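Local coordinates for peptidase M14 domain-containing protein (Shewanella amazonensis, PDB 2QVP) that is of unknown function but probably acts as a zinc-dependent hydrolase of the M14 metallocarboxypeptidase family, at residues A[68-73]-A[83-88]; A[51-56]-A[144-149]; A[163-168]-A[232-237]; A[15-20]-A[254-259]; A[98-103]-A[265-270]. All coordinates share one frame; numbering follows the deposited sequence.

How the interactions relate
Interactions 1, 2, 3 and 5 each set a helix against one strand of the same mixed sheet and are buried, apolar contacts. Interactions 1 and 5 lie on one face of it, where helices 80-91 and 252-270 pack. Interactions 2 and 3 put helices 145-152 and 229-235 on the other. Interaction 4 is more peripheral and only partly buried: an N-terminal hairpin turn meets helix 252-270, which interaction 5 uses further along. Polar chemistry appears at the margins, as a helix cap in interaction 2, a helix end in interaction 3 and a water in interaction 5. Backbone bonds join interaction 1 to interactions 3 and 5 through neighbouring strands.

Interaction 1: A[68-73]-A[83-88]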
# COMPACT_ATOMS: atom_id res chain seq x y z
N LEU A 68 11.98 -2.41 -3.66
CA LEU A 68 10.80 -2.48 -2.83
C LEU A 68 9.73 -1.48 -3.32
O LEU A 68 10.07 -0.38 -3.69
CB LEU A 68 11.16 -2.20 -1.38
CG LEU A 68 11.41 -3.34 -0.40
CD1 LEU A 68 12.02 -4.59 -1.03
CD2 LEU A 68 12.20 -2.78 0.80
N LEU A 69 8.47 -1.91 -3.36
CA LEU A 69 7.35 -1.04 -3.73
C LEU A 69 6.36 -0.98 -2.57
O LEU A 69 6.02 -2.02 -1.97
CB LEU A 69 6.64 -1.53 -4.99
CG LEU A 69 5.42 -0.73 -5.50
CD1 LEU A 69 5.76 0.71 -5.81
CD2 LEU A 69 4.81 -1.41 -6.71
N ILE A 70 5.91 0.24 -2.25
CA ILE A 70 4.90 0.46 -1.27
C ILE A 70 3.71 1.10 -1.96
O ILE A 70 3.89 2.13 -2.61
CB ILE A 70 5.36 1.37 -0.13
CG1 ILE A 70 6.64 0.81 0.56
CG2 ILE A 70 4.20 1.53 0.84
CD1 ILE A 70 7.11 1.61 1.75
N SER A 71 2.51 0.52 -1.83
CA SER A 71 1.31 1.14 -2.44
C SER A 71 0.23 1.45 -1.40
O SER A 71 0.14 0.80 -0.35
CB SER A 71 0.75 0.31 -3.60
OG SER A 71 0.47 -1.01 -3.19
N ALA A 72 -0.58 2.46 -1.68
CA ALA A 72 -1.66 2.84 -0.77
C ALA A 72 -2.82 3.45 -1.53
O ALA A 72 -2.68 3.82 -2.70
CB ALA A 72 -1.15 3.80 0.32
N GLY A 73 -3.97 3.48 -0.87
CA GLY A 73 -5.17 4.15 -1.36
C GLY A 73 -5.92 3.57 -2.53
O GLY A 73 -6.42 4.31 -3.35
N TRP A 83 -2.09 8.65 4.16
CA TRP A 83 -1.62 9.57 5.18
C TRP A 83 -0.46 8.96 5.93
O TRP A 83 0.46 9.68 6.28
CB TRP A 83 -2.72 10.00 6.14
CG TRP A 83 -3.73 10.90 5.48
CD1 TRP A 83 -5.00 10.59 5.14
CD2 TRP A 83 -3.54 12.28 5.09
NE1 TRP A 83 -5.61 11.66 4.56
CE2 TRP A 83 -4.74 12.71 4.51
CE3 TRP A 83 -2.45 13.16 5.15
CZ2 TRP A 83 -4.91 14.00 4.00
CZ3 TRP A 83 -2.62 14.44 4.66
CH2 TRP A 83 -3.84 14.85 4.09
N GLY A 84 -0.51 7.65 6.18
CA GLY A 84 0.57 6.93 6.81
C GLY A 84 1.82 6.96 5.96
O GLY A 84 2.94 7.09 6.48
N LEU A 85 1.65 6.81 4.64
CA LEU A 85 2.80 6.86 3.74
C LEU A 85 3.44 8.23 3.77
O LEU A 85 4.66 8.35 3.77
CB LEU A 85 2.39 6.55 2.33
CG LEU A 85 3.63 6.37 1.44
CD1 LEU A 85 3.67 4.94 0.92
CD2 LEU A 85 3.52 7.36 0.32
N LEU A 86 2.60 9.26 3.81
CA LEU A 86 3.07 10.62 3.92
C LEU A 86 3.87 10.75 5.23
O LEU A 86 4.96 11.33 5.23
CB LEU A 86 1.87 11.58 3.87
CG LEU A 86 2.02 13.01 3.40
CD1 LEU A 86 0.64 13.69 3.53
CD2 LEU A 86 3.07 13.75 4.16
N HIS A 87 3.34 10.19 6.32
CA HIS A 87 4.04 10.23 7.62
C HIS A 87 5.39 9.46 7.58
O HIS A 87 6.41 9.93 8.13
CB HIS A 87 3.12 9.76 8.76
CG HIS A 87 3.76 9.82 10.11
ND1 HIS A 87 3.98 11.00 10.77
CD2 HIS A 87 4.27 8.83 10.90
CE1 HIS A 87 4.61 10.75 11.92
NE2 HIS A 87 4.79 9.45 12.01
N PHE A 88 5.38 8.29 6.94
CA PHE A 88 6.58 7.46 6.73
C PHE A 88 7.67 8.27 6.03
O PHE A 88 8.81 8.34 6.52
CB PHE A 88 6.20 6.16 5.95
CG PHE A 88 7.37 5.40 5.33
CD1 PHE A 88 8.21 4.62 6.10
CD2 PHE A 88 7.57 5.42 3.93
CE1 PHE A 88 9.27 3.92 5.52
CE2 PHE A 88 8.63 4.72 3.35
CZ PHE A 88 9.47 3.98 4.15
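Ile-70 carries the strand side of this contact, and its two branches meet different residues of the helix. The tight part lies at the shorter branch: CG2 of Ile-70 comes to 3.5 Å from CD1 of Leu-85, closer than carbon atoms usually pack. The same Leu-85 CD1 stands 4.1 Å from CB of Ile-70, which places this methyl against the base of the isoleucine. Leu-85 delivers it with CG anti to its backbone N (chi1 -170°), while a chi2 of 116° is well off a staggered value, so the tip may be somewhat strained. The longer branch is packed less closely. Its CD1 approaches the Phe-88 ring obliquely, 3.8 Å from CE2, and the two side chains come from opposite directions to meet there. Looser still is Ala-72, whose CB points toward the helix but stays 4.9 Å from CB of Leu-85. No hydrogen bond crosses between the segments, and all three touching residues are buried; the partly exposed His-87 belongs to the far side of the helix, directed at helix 252-270. The contact lies inside the beta-alpha-beta unit made of strand 67-72, helix 80-91 and strand 101-105. Leu-85 and Phe-88 also reach Val-104 and Leu-102 of the last strand, which runs parallel beside 67-72, and Phe-88 touches Asn-264, so helix 80-91 spans two strands and flanks helix 252-270.

Interaction 2: A[51-56]-A[144-149]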
# COMPACT_ATOMS: atom_id res chain seq x y z
N HIS A 51 -6.99 14.02 -11.13
CA HIS A 51 -6.07 13.89 -10.00
C HIS A 51 -4.99 12.91 -10.47
O HIS A 51 -5.32 11.84 -11.00
CB HIS A 51 -6.74 13.33 -8.74
CG HIS A 51 -7.79 14.22 -8.15
ND1 HIS A 51 -7.50 15.41 -7.54
CD2 HIS A 51 -9.13 14.05 -8.02
CE1 HIS A 51 -8.61 15.96 -7.08
NE2 HIS A 51 -9.62 15.16 -7.36
N PRO A 52 -3.71 13.26 -10.28
CA PRO A 52 -2.69 12.37 -10.80
C PRO A 52 -2.48 11.11 -9.99
O PRO A 52 -2.59 11.16 -8.76
CB PRO A 52 -1.42 13.24 -10.72
CG PRO A 52 -1.70 14.16 -9.52
CD PRO A 52 -3.14 14.45 -9.60
N LEU A 53 -2.25 10.00 -10.68
CA LEU A 53 -1.81 8.75 -10.06
C LEU A 53 -0.29 8.72 -10.21
O LEU A 53 0.24 8.44 -11.30
CB LEU A 53 -2.40 7.49 -10.70
CG LEU A 53 -3.80 7.03 -10.35
CD1 LEU A 53 -4.83 8.02 -10.91
CD2 LEU A 53 -4.03 5.56 -10.90
N TYR A 54 0.41 8.96 -9.10
CA TYR A 54 1.87 9.00 -9.07
C TYR A 54 2.59 7.71 -8.76
O TYR A 54 2.12 6.87 -7.99
CB TYR A 54 2.37 9.98 -7.97
CG TYR A 54 2.14 11.44 -8.24
CD1 TYR A 54 2.83 12.09 -9.27
CD2 TYR A 54 1.27 12.20 -7.44
CE1 TYR A 54 2.64 13.45 -9.52
CE2 TYR A 54 1.09 13.56 -7.66
CZ TYR A 54 1.76 14.17 -8.72
OH TYR A 54 1.59 15.50 -8.97
N LEU A 55 3.77 7.58 -9.34
CA LEU A 55 4.75 6.59 -8.95
C LEU A 55 5.95 7.43 -8.52
O LEU A 55 6.53 8.14 -9.33
CB LEU A 55 5.15 5.67 -10.09
CG LEU A 55 6.21 4.64 -9.65
CD1 LEU A 55 5.57 3.61 -8.65
CD2 LEU A 55 6.80 3.99 -10.86
N LEU A 56 6.32 7.37 -7.25
CA LEU A 56 7.45 8.12 -6.74
C LEU A 56 8.58 7.12 -6.61
O LEU A 56 8.35 6.03 -6.07
CB LEU A 56 7.14 8.75 -5.38
CG LEU A 56 5.99 9.74 -5.25
CD1 LEU A 56 5.98 10.34 -3.86
CD2 LEU A 56 6.05 10.84 -6.28
N SER A 144 -10.64 -1.65 -13.07
CA SER A 144 -11.04 -0.26 -13.00
C SER A 144 -10.11 0.56 -13.88
O SER A 144 -9.03 0.06 -14.28
CB SER A 144 -10.86 0.24 -11.58
OG SER A 144 -9.47 0.42 -11.35
N ALA A 145 -10.51 1.80 -14.17
CA ALA A 145 -9.67 2.75 -14.94
C ALA A 145 -8.24 2.89 -14.37
O ALA A 145 -7.27 2.94 -15.12
CB ALA A 145 -10.33 4.13 -14.99
N GLU A 146 -8.13 2.93 -13.05
CA GLU A 146 -6.84 3.04 -12.36
C GLU A 146 -6.02 1.76 -12.54
O GLU A 146 -4.80 1.79 -12.77
CB GLU A 146 -7.02 3.32 -10.86
CG GLU A 146 -7.77 4.63 -10.51
CD GLU A 146 -9.28 4.54 -10.56
OE1 GLU A 146 -9.83 3.39 -10.65
OE2 GLU A 146 -9.91 5.63 -10.49
N GLY A 147 -6.72 0.63 -12.44
CA GLY A 147 -6.10 -0.67 -12.63
C GLY A 147 -5.54 -0.75 -14.02
O GLY A 147 -4.45 -1.26 -14.17
N ARG A 148 -6.28 -0.23 -15.02
CA ARG A 148 -5.80 -0.23 -16.40
C ARG A 148 -4.56 0.67 -16.54
O ARG A 148 -3.61 0.30 -17.25
CB ARG A 148 -6.93 0.13 -17.37
CG ARG A 148 -8.00 -0.96 -17.44
CD ARG A 148 -9.19 -0.61 -18.32
NE ARG A 148 -10.18 -1.69 -18.30
CZ ARG A 148 -10.23 -2.75 -19.12
NH1 ARG A 148 -9.37 -2.91 -20.13
NH2 ARG A 148 -11.17 -3.66 -18.94
N ILE A 149 -4.55 1.81 -15.84
CA ILE A 149 -3.37 2.72 -15.83
C ILE A 149 -2.14 2.01 -15.27
O ILE A 149 -1.06 2.06 -15.88
CB ILE A 149 -3.63 4.03 -15.04
CG1 ILE A 149 -4.50 4.97 -15.86
CG2 ILE A 149 -2.27 4.73 -14.59
CD1 ILE A 149 -5.02 6.13 -15.09
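Leu-53 of the strand pushes one methyl, CD2, onto the aliphatic part of Glu-146 near the start of helix 145-152, the two side chains crossing at about a right angle. Glu-146 can be followed outward from its backbone. CB lies 3.7 Å from CD2 of Leu-53, and CG, the next atom, is 3.9 Å from that same CD2, so one methyl rests on both methylenes. The chain then bends at chi2 (82°), which turns the carboxylate back toward the helix start. There OE1 accepts from OG of Ser-144 at 3.1 Å on its anti lone pair, and it also receives ND2 of Asn-120. OE2 is hydrogen-bonded as well, outside the two segments. Ser-144 is the N-cap: its OG takes the N-H of Gly-147 at 3.0 Å with a nearly straight angle of 163°, so this hydroxyl both accepts from the helix and donates to the glutamate. One turn further, CG2 of Ile-149 adds a more distant touch, 4.2 Å from CD2 of Leu-53. Were Glu-146 an alanine, Asn-120 and the Ser-144 hydroxyl would probably lose their shared acceptor, and a gap would open where CG met the leucine. The chemistry is divided along a single side chain: the methylenes, with Ile-149, meet strand 51-57 by apolar contact, while OE1, held by the Ser-144 hydroxyl and the Asn-120 amide, is bound into the capping network and probably stabilised there.

Interaction 3: A[163-168]-A[232-237]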
# COMPACT_ATOMS: atom_id res chain seq x y z
N ASP A 163 11.73 -7.35 -5.16
CA ASP A 163 12.15 -7.83 -3.84
C ASP A 163 11.12 -7.67 -2.74
O ASP A 163 11.40 -8.02 -1.60
CB ASP A 163 13.46 -7.14 -3.47
CG ASP A 163 14.54 -7.45 -4.47
OD1 ASP A 163 15.00 -8.60 -4.45
OD2 ASP A 163 14.86 -6.58 -5.31
N GLY A 164 9.92 -7.20 -3.09
CA GLY A 164 8.84 -7.02 -2.13
C GLY A 164 7.77 -6.01 -2.50
O GLY A 164 8.08 -4.99 -3.05
N ILE A 165 6.52 -6.31 -2.14
CA ILE A 165 5.38 -5.43 -2.26
C ILE A 165 4.70 -5.33 -0.88
O ILE A 165 4.50 -6.32 -0.17
CB ILE A 165 4.35 -5.85 -3.36
CG1 ILE A 165 3.10 -4.96 -3.30
CG2 ILE A 165 3.94 -7.37 -3.33
CD1 ILE A 165 3.41 -3.49 -3.50
N LEU A 166 4.41 -4.09 -0.46
CA LEU A 166 3.61 -3.84 0.71
C LEU A 166 2.48 -2.92 0.25
O LEU A 166 2.79 -1.85 -0.29
CB LEU A 166 4.40 -3.15 1.79
CG LEU A 166 3.63 -2.55 3.00
CD1 LEU A 166 2.93 -3.61 3.82
CD2 LEU A 166 4.53 -1.75 3.90
N THR A 167 1.22 -3.36 0.37
CA THR A 167 0.08 -2.49 0.08
C THR A 167 -0.61 -2.21 1.41
O THR A 167 -0.86 -3.11 2.19
CB THR A 167 -0.90 -3.07 -0.94
OG1 THR A 167 -0.16 -3.59 -2.05
CG2 THR A 167 -1.81 -1.99 -1.43
N CYS A 168 -0.94 -0.94 1.65
CA CYS A 168 -1.47 -0.53 2.92
C CYS A 168 -2.96 -0.27 2.90
O CYS A 168 -3.42 0.81 2.49
CB CYS A 168 -0.66 0.67 3.40
SG CYS A 168 1.09 0.12 3.71
N PHE A 232 -1.22 -10.08 -7.99
CA PHE A 232 -0.62 -9.90 -9.31
C PHE A 232 0.92 -9.75 -9.24
O PHE A 232 1.64 -10.42 -9.97
CB PHE A 232 -1.27 -8.68 -10.03
CG PHE A 232 -0.47 -8.15 -11.22
CD1 PHE A 232 -0.49 -8.81 -12.42
CD2 PHE A 232 0.28 -6.99 -11.11
CE1 PHE A 232 0.26 -8.34 -13.52
CE2 PHE A 232 1.02 -6.51 -12.19
CZ PHE A 232 1.01 -7.19 -13.40
N LEU A 233 1.41 -8.86 -8.40
CA LEU A 233 2.86 -8.62 -8.26
C LEU A 233 3.63 -9.78 -7.67
O LEU A 233 4.79 -9.97 -8.06
CB LEU A 233 3.14 -7.34 -7.46
CG LEU A 233 2.78 -6.03 -8.14
CD1 LEU A 233 3.12 -4.91 -7.20
CD2 LEU A 233 3.53 -5.89 -9.50
N VAL A 234 3.01 -10.54 -6.75
CA VAL A 234 3.62 -11.77 -6.21
C VAL A 234 3.69 -12.85 -7.32
O VAL A 234 4.75 -13.49 -7.49
CB VAL A 234 2.91 -12.28 -4.94
CG1 VAL A 234 3.37 -13.70 -4.58
CG2 VAL A 234 3.10 -11.29 -3.78
N ARG A 235 2.60 -13.01 -8.09
CA ARG A 235 2.60 -13.97 -9.21
C ARG A 235 3.55 -13.48 -10.31
O ARG A 235 4.07 -14.29 -11.04
CB ARG A 235 1.20 -14.23 -9.79
CG ARG A 235 0.12 -14.72 -8.79
CD ARG A 235 -0.39 -16.18 -8.76
NE ARG A 235 0.44 -17.18 -8.06
CZ ARG A 235 -0.02 -18.30 -7.47
NH1 ARG A 235 -1.31 -18.65 -7.43
NH2 ARG A 235 0.86 -19.11 -6.87
N SER A 236 3.76 -12.16 -10.42
CA SER A 236 4.73 -11.61 -11.36
C SER A 236 6.21 -11.77 -10.93
O SER A 236 7.07 -11.42 -11.71
CB SER A 236 4.43 -10.12 -11.60
OG SER A 236 3.13 -9.93 -12.10
N GLY A 237 6.50 -12.25 -9.71
CA GLY A 237 7.88 -12.42 -9.21
C GLY A 237 8.30 -11.72 -7.90
O GLY A 237 9.43 -11.95 -7.42
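Ile-165 meets Leu-233 and Val-234, and everything that crosses between the segments is apolar. CD1 of Leu-233 fits along the longer branch of the isoleucine, 3.9 Å from CG1 of Ile-165 and 4.0 Å from its CD1. The shorter branch goes to the next helix residue, with CG2 of Ile-165 standing 4.0 Å from CG2 of Val-234. Both helix side chains cross Ile-165 at about a right angle. The split follows from its first torsion: CG1 is anti to the backbone N (chi1 174°), which puts CG2 between N and the carbonyl carbon. Within the two segments, hydrogen bonds lie in the helix one, closing its end. The Phe-232 carbonyl oxygen accepts twice, from N of Ser-236 at 2.8 Å and from OG of Ser-236 at 2.6 Å, the two donors arriving from opposite faces of the carbonyl plane. That hydroxyl also sits over the rim of one face of the Phe-232 ring. Gly-237 then turns the chain out in a Schellman motif, its N bonding back to O of Val-234 at 3.1 Å; its positive phi of 123° suits a residue without a side chain. In the sheet, strand 165-171 runs between strands 67-72 and 241-247, both parallel to it. Leu-233 extends the packing to Leu-69 on the first of these, while Leu-166, pointing to the other face, packs on Met-263 and Phe-266 of helix 252-270.

Interaction 4: A[15-20]-A[254-259]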
# COMPACT_ATOMS: atom_id res chain seq x y z
N GLU A 15 -4.95 15.12 13.49
CA GLU A 15 -4.21 16.15 14.22
C GLU A 15 -2.76 16.16 13.76
O GLU A 15 -2.15 17.20 13.78
CB GLU A 15 -4.25 15.93 15.72
CG GLU A 15 -5.65 15.84 16.35
CD GLU A 15 -6.49 17.09 16.15
OE1 GLU A 15 -5.92 18.18 15.92
OE2 GLU A 15 -7.74 16.96 16.25
N ILE A 16 -2.22 15.00 13.39
CA ILE A 16 -0.87 14.88 12.79
C ILE A 16 -0.80 15.79 11.56
O ILE A 16 0.17 16.55 11.38
CB ILE A 16 -0.53 13.42 12.41
CG1 ILE A 16 -0.34 12.55 13.65
CG2 ILE A 16 0.73 13.33 11.55
CD1 ILE A 16 -0.21 11.05 13.30
N PHE A 17 -1.85 15.77 10.74
CA PHE A 17 -1.90 16.62 9.54
C PHE A 17 -2.82 17.84 9.62
O PHE A 17 -2.82 18.61 8.68
CB PHE A 17 -2.21 15.74 8.34
CG PHE A 17 -1.14 14.72 8.07
CD1 PHE A 17 0.09 15.10 7.53
CD2 PHE A 17 -1.33 13.39 8.40
CE1 PHE A 17 1.09 14.16 7.31
CE2 PHE A 17 -0.35 12.47 8.17
CZ PHE A 17 0.85 12.84 7.61
N GLU A 18 -3.57 18.00 10.71
CA GLU A 18 -4.44 19.16 10.95
C GLU A 18 -5.40 19.39 9.79
O GLU A 18 -5.50 20.48 9.26
CB GLU A 18 -3.58 20.40 11.28
CG GLU A 18 -2.67 20.15 12.49
CD GLU A 18 -1.85 21.34 12.95
OE1 GLU A 18 -1.40 22.14 12.09
OE2 GLU A 18 -1.61 21.45 14.17
N CYS A 19 -6.11 18.33 9.40
CA CYS A 19 -7.02 18.41 8.27
C CYS A 19 -7.93 17.21 8.26
O CYS A 19 -7.78 16.30 9.05
CB CYS A 19 -6.22 18.48 6.94
SG CYS A 19 -5.28 16.98 6.53
N GLN A 20 -8.91 17.23 7.36
CA GLN A 20 -9.83 16.12 7.16
C GLN A 20 -9.10 15.09 6.32
O GLN A 20 -8.24 15.44 5.53
CB GLN A 20 -11.13 16.58 6.49
CG GLN A 20 -11.89 17.61 7.30
CD GLN A 20 -12.35 17.06 8.64
OE1 GLN A 20 -11.71 17.28 9.66
NE2 GLN A 20 -13.42 16.28 8.63
N GLN A 254 -3.74 7.05 15.11
CA GLN A 254 -3.16 5.76 15.49
C GLN A 254 -2.98 4.85 14.26
O GLN A 254 -1.91 4.24 14.05
CB GLN A 254 -3.98 5.09 16.59
CG GLN A 254 -3.82 5.82 17.94
CD GLN A 254 -2.40 5.71 18.49
OE1 GLN A 254 -1.93 4.61 18.81
NE2 GLN A 254 -1.70 6.85 18.60
N ARG A 255 -4.00 4.81 13.41
CA ARG A 255 -3.89 4.08 12.15
C ARG A 255 -2.80 4.65 11.24
O ARG A 255 -2.11 3.88 10.57
CB ARG A 255 -5.22 4.10 11.40
CG ARG A 255 -6.34 3.27 12.04
CD ARG A 255 -7.55 3.48 11.17
NE ARG A 255 -8.33 4.61 11.54
CZ ARG A 255 -9.15 5.28 10.74
NH1 ARG A 255 -9.28 5.04 9.42
NH2 ARG A 255 -9.80 6.28 11.28
N ILE A 256 -2.66 5.98 11.21
CA ILE A 256 -1.59 6.64 10.44
C ILE A 256 -0.21 6.17 10.96
O ILE A 256 0.66 5.78 10.17
CB ILE A 256 -1.72 8.19 10.43
CG1 ILE A 256 -2.91 8.61 9.56
CG2 ILE A 256 -0.43 8.85 9.90
CD1 ILE A 256 -3.26 10.10 9.64
N LEU A 257 -0.04 6.16 12.28
CA LEU A 257 1.24 5.75 12.86
C LEU A 257 1.55 4.29 12.62
O LEU A 257 2.70 3.96 12.35
CB LEU A 257 1.32 6.09 14.35
CG LEU A 257 1.29 7.59 14.66
CD1 LEU A 257 1.01 7.87 16.16
CD2 LEU A 257 2.59 8.23 14.19
N ALA A 258 0.53 3.43 12.72
CA ALA A 258 0.66 2.00 12.50
C ALA A 258 1.04 1.68 11.08
O ALA A 258 1.89 0.81 10.84
CB ALA A 258 -0.65 1.29 12.87
N ASN A 259 0.41 2.37 10.14
CA ASN A 259 0.76 2.22 8.74
C ASN A 259 2.24 2.55 8.48
O ASN A 259 2.97 1.75 7.89
CB ASN A 259 -0.18 3.05 7.85
CG ASN A 259 -1.46 2.30 7.53
OD1 ASN A 259 -1.46 1.48 6.64
ND2 ASN A 259 -2.54 2.59 8.23
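Ile-16 and Phe-17, in the loop of the small antiparallel hairpin 13-14/19-20, pack on Ile-256 and Leu-257 of helix 252-270. The hairpin carries a G1 beta bulge, in which Glu-18 and Cys-19 both face Ser-14. Ile-16 and Ile-256 slide past each other in opposite directions, so CD1 of Ile-16 ends beside CG2 of Ile-256 at 4.1 Å. That same CD1 meets Leu-257 at a slant, 4.0 Å from its CG. The phenylalanine offers an edge: CD1 of Ile-256 lies near the ring plane, 4.0 Å from CD2 of Phe-17, while CG2 of Ile-256 is 4.0 Å from CE2 of Phe-17. Meanwhile CG2 of Ile-16 sits 3.6 Å above one face of that ring, toward the rim, so the aromatic group is held at a face by its chain neighbour and at an edge by the helix. In Ile-256, CG1 beside the backbone N (chi1 -71°) lets both branches reach the ring. Cutting Ile-256 back to an alanine is likely to open a gap along the Phe-17 edge and leave the ring freer to turn. Trp-83 of helix 80-91 also meets both Phe-17 and Ile-256, and Asp-253 accepts the backbone N-H groups of Glu-15 and Ile-16. Within the helix, ND2 of Asn-259 donates to O of Arg-255 at 2.7 Å (155°), from the face opposite the one used by Asn-259 N.

Interaction 5: A[98-103]-A[265-270]; sequences KRVNLS and TFVNML
Val-267, with Val-100 and Leu-102 as its partners, forms a small buried apolar contact between the last helix, 252-270, and the start of strand 101-105 and the residue before it. It belongs to the alpha/beta fold of this M14-family protein, a mixed sheet with helices on both faces, and joins that long helix to an inner strand. The geometry bears this out: no direct hydrogen bond links the segments, and the valine is the hub. Its CG2 lies 4.1 Å from CD1 of Leu-102, the two side chains crossing at about a right angle, while CG1 of Val-267 is a looser 4.4 Å from CG1 of Val-100. CG2 of Val-267 is anti to the carbonyl carbon and CG1 anti to the backbone N (chi1 170°), which sends one methyl toward Val-100 and the other toward Leu-102. A second conformer of this valine was also modelled, so the exact seating of the methyls is less certain. Phe-88 of helix 80-91 touches both Leu-102 and Val-267, and Leu-68 on the neighbouring parallel strand 67-72 meets Val-100 and Phe-266, so the two helices and two strands share this patch. Polar contact appears at the margin. A water in the plane of the Arg-99 guanidinium, at its edge, accepts from NH2 of Arg-99 at 3.1 Å. The same water O makes a weak bond, 3.3 Å long, to O of Val-267.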
# COMPACT_ATOMS: atom_id res chain seq x y z
N LYS A 98 20.59 4.61 -0.08
CA LYS A 98 21.88 3.96 -0.31
C LYS A 98 21.74 2.43 -0.18
O LYS A 98 22.62 1.73 -0.61
CB LYS A 98 22.97 4.44 0.67
CG LYS A 98 23.34 5.93 0.60
N ARG A 99 20.67 1.92 0.44
CA ARG A 99 20.49 0.47 0.58
C ARG A 99 19.19 -0.15 0.02
O ARG A 99 19.02 -1.38 0.12
CB ARG A 99 20.67 0.08 2.05
CG ARG A 99 19.69 0.67 3.01
CD ARG A 99 19.89 0.06 4.36
NE ARG A 99 18.92 0.56 5.31
CZ ARG A 99 19.04 1.69 6.00
NH1 ARG A 99 20.05 2.53 5.82
NH2 ARG A 99 18.07 2.00 6.87
N VAL A 100 18.31 0.67 -0.56
CA VAL A 100 17.07 0.19 -1.18
C VAL A 100 16.66 1.11 -2.34
O VAL A 100 16.90 2.30 -2.28
CB VAL A 100 15.90 0.11 -0.16
CG1 VAL A 100 15.44 1.53 0.28
CG2 VAL A 100 14.72 -0.72 -0.73
N ASN A 101 16.11 0.50 -3.40
CA ASN A 101 15.52 1.22 -4.53
C ASN A 101 14.07 1.26 -4.14
O ASN A 101 13.35 0.30 -4.38
CB ASN A 101 15.72 0.46 -5.82
CG ASN A 101 17.18 0.33 -6.21
OD1 ASN A 101 17.98 1.22 -5.97
ND2 ASN A 101 17.53 -0.81 -6.81
N LEU A 102 13.67 2.32 -3.45
CA LEU A 102 12.29 2.39 -2.95
C LEU A 102 11.37 3.10 -3.95
O LEU A 102 11.71 4.16 -4.42
CB LEU A 102 12.23 3.08 -1.59
CG LEU A 102 10.87 3.10 -0.89
CD1 LEU A 102 10.36 1.71 -0.54
CD2 LEU A 102 10.96 3.97 0.34
N SER A 103 10.25 2.45 -4.28
CA SER A 103 9.19 3.03 -5.10
C SER A 103 7.89 3.09 -4.30
O SER A 103 7.66 2.26 -3.40
CB SER A 103 9.03 2.21 -6.36
OG SER A 103 10.27 2.25 -7.03
N THR A 265 9.12 -1.29 9.11
CA THR A 265 9.46 -2.70 9.35
C THR A 265 9.69 -3.44 8.04
O THR A 265 10.63 -4.21 7.94
CB THR A 265 8.37 -3.42 10.15
OG1 THR A 265 8.11 -2.67 11.35
CG2 THR A 265 8.79 -4.82 10.53
N PHE A 266 8.81 -3.18 7.06
CA PHE A 266 8.90 -3.77 5.73
C PHE A 266 10.26 -3.44 5.08
O PHE A 266 10.96 -4.37 4.64
CB PHE A 266 7.70 -3.29 4.90
CG PHE A 266 7.75 -3.68 3.45
CD1 PHE A 266 7.44 -4.97 3.05
CD2 PHE A 266 8.07 -2.73 2.49
CE1 PHE A 266 7.46 -5.29 1.68
CE2 PHE A 266 8.10 -3.03 1.14
CZ PHE A 266 7.80 -4.30 0.73
N VAL A 267 10.63 -2.16 5.07
CA VAL A 267 11.91 -1.70 4.51
C VAL A 267 13.09 -2.18 5.35
O VAL A 267 14.13 -2.56 4.80
CB VAL A 267 11.93 -0.14 4.33
CG1 VAL A 267 13.32 0.39 3.97
CG2 VAL A 267 10.94 0.28 3.27
N ASN A 268 12.93 -2.15 6.69
CA ASN A 268 13.96 -2.62 7.65
C ASN A 268 14.37 -4.07 7.43
O ASN A 268 15.56 -4.39 7.44
CB ASN A 268 13.50 -2.56 9.13
CG ASN A 268 13.68 -1.20 9.78
OD1 ASN A 268 14.08 -0.20 9.16
ND2 ASN A 268 13.37 -1.18 11.09
N MSE A 269 13.39 -4.95 7.30
CA MSE A 269 13.63 -6.38 7.06
C MSE A 269 14.26 -6.66 5.69
O MSE A 269 15.29 -7.35 5.58
CB MSE A 269 12.31 -7.16 7.16
CG MSE A 269 11.66 -7.24 8.53
SE MSE A 269 12.50 -8.50 9.78
CE MSE A 269 14.06 -7.49 10.41
N LEU A 270 13.63 -6.13 4.65
CA LEU A 270 14.05 -6.36 3.28
C LEU A 270 15.26 -5.55 2.80
O LEU A 270 15.89 -5.94 1.81
CB LEU A 270 12.85 -6.18 2.34
CG LEU A 270 11.62 -7.04 2.67
CD1 LEU A 270 10.60 -6.88 1.58
CD2 LEU A 270 11.99 -8.53 2.88
O HOH W 1 16.12 -0.42 6.41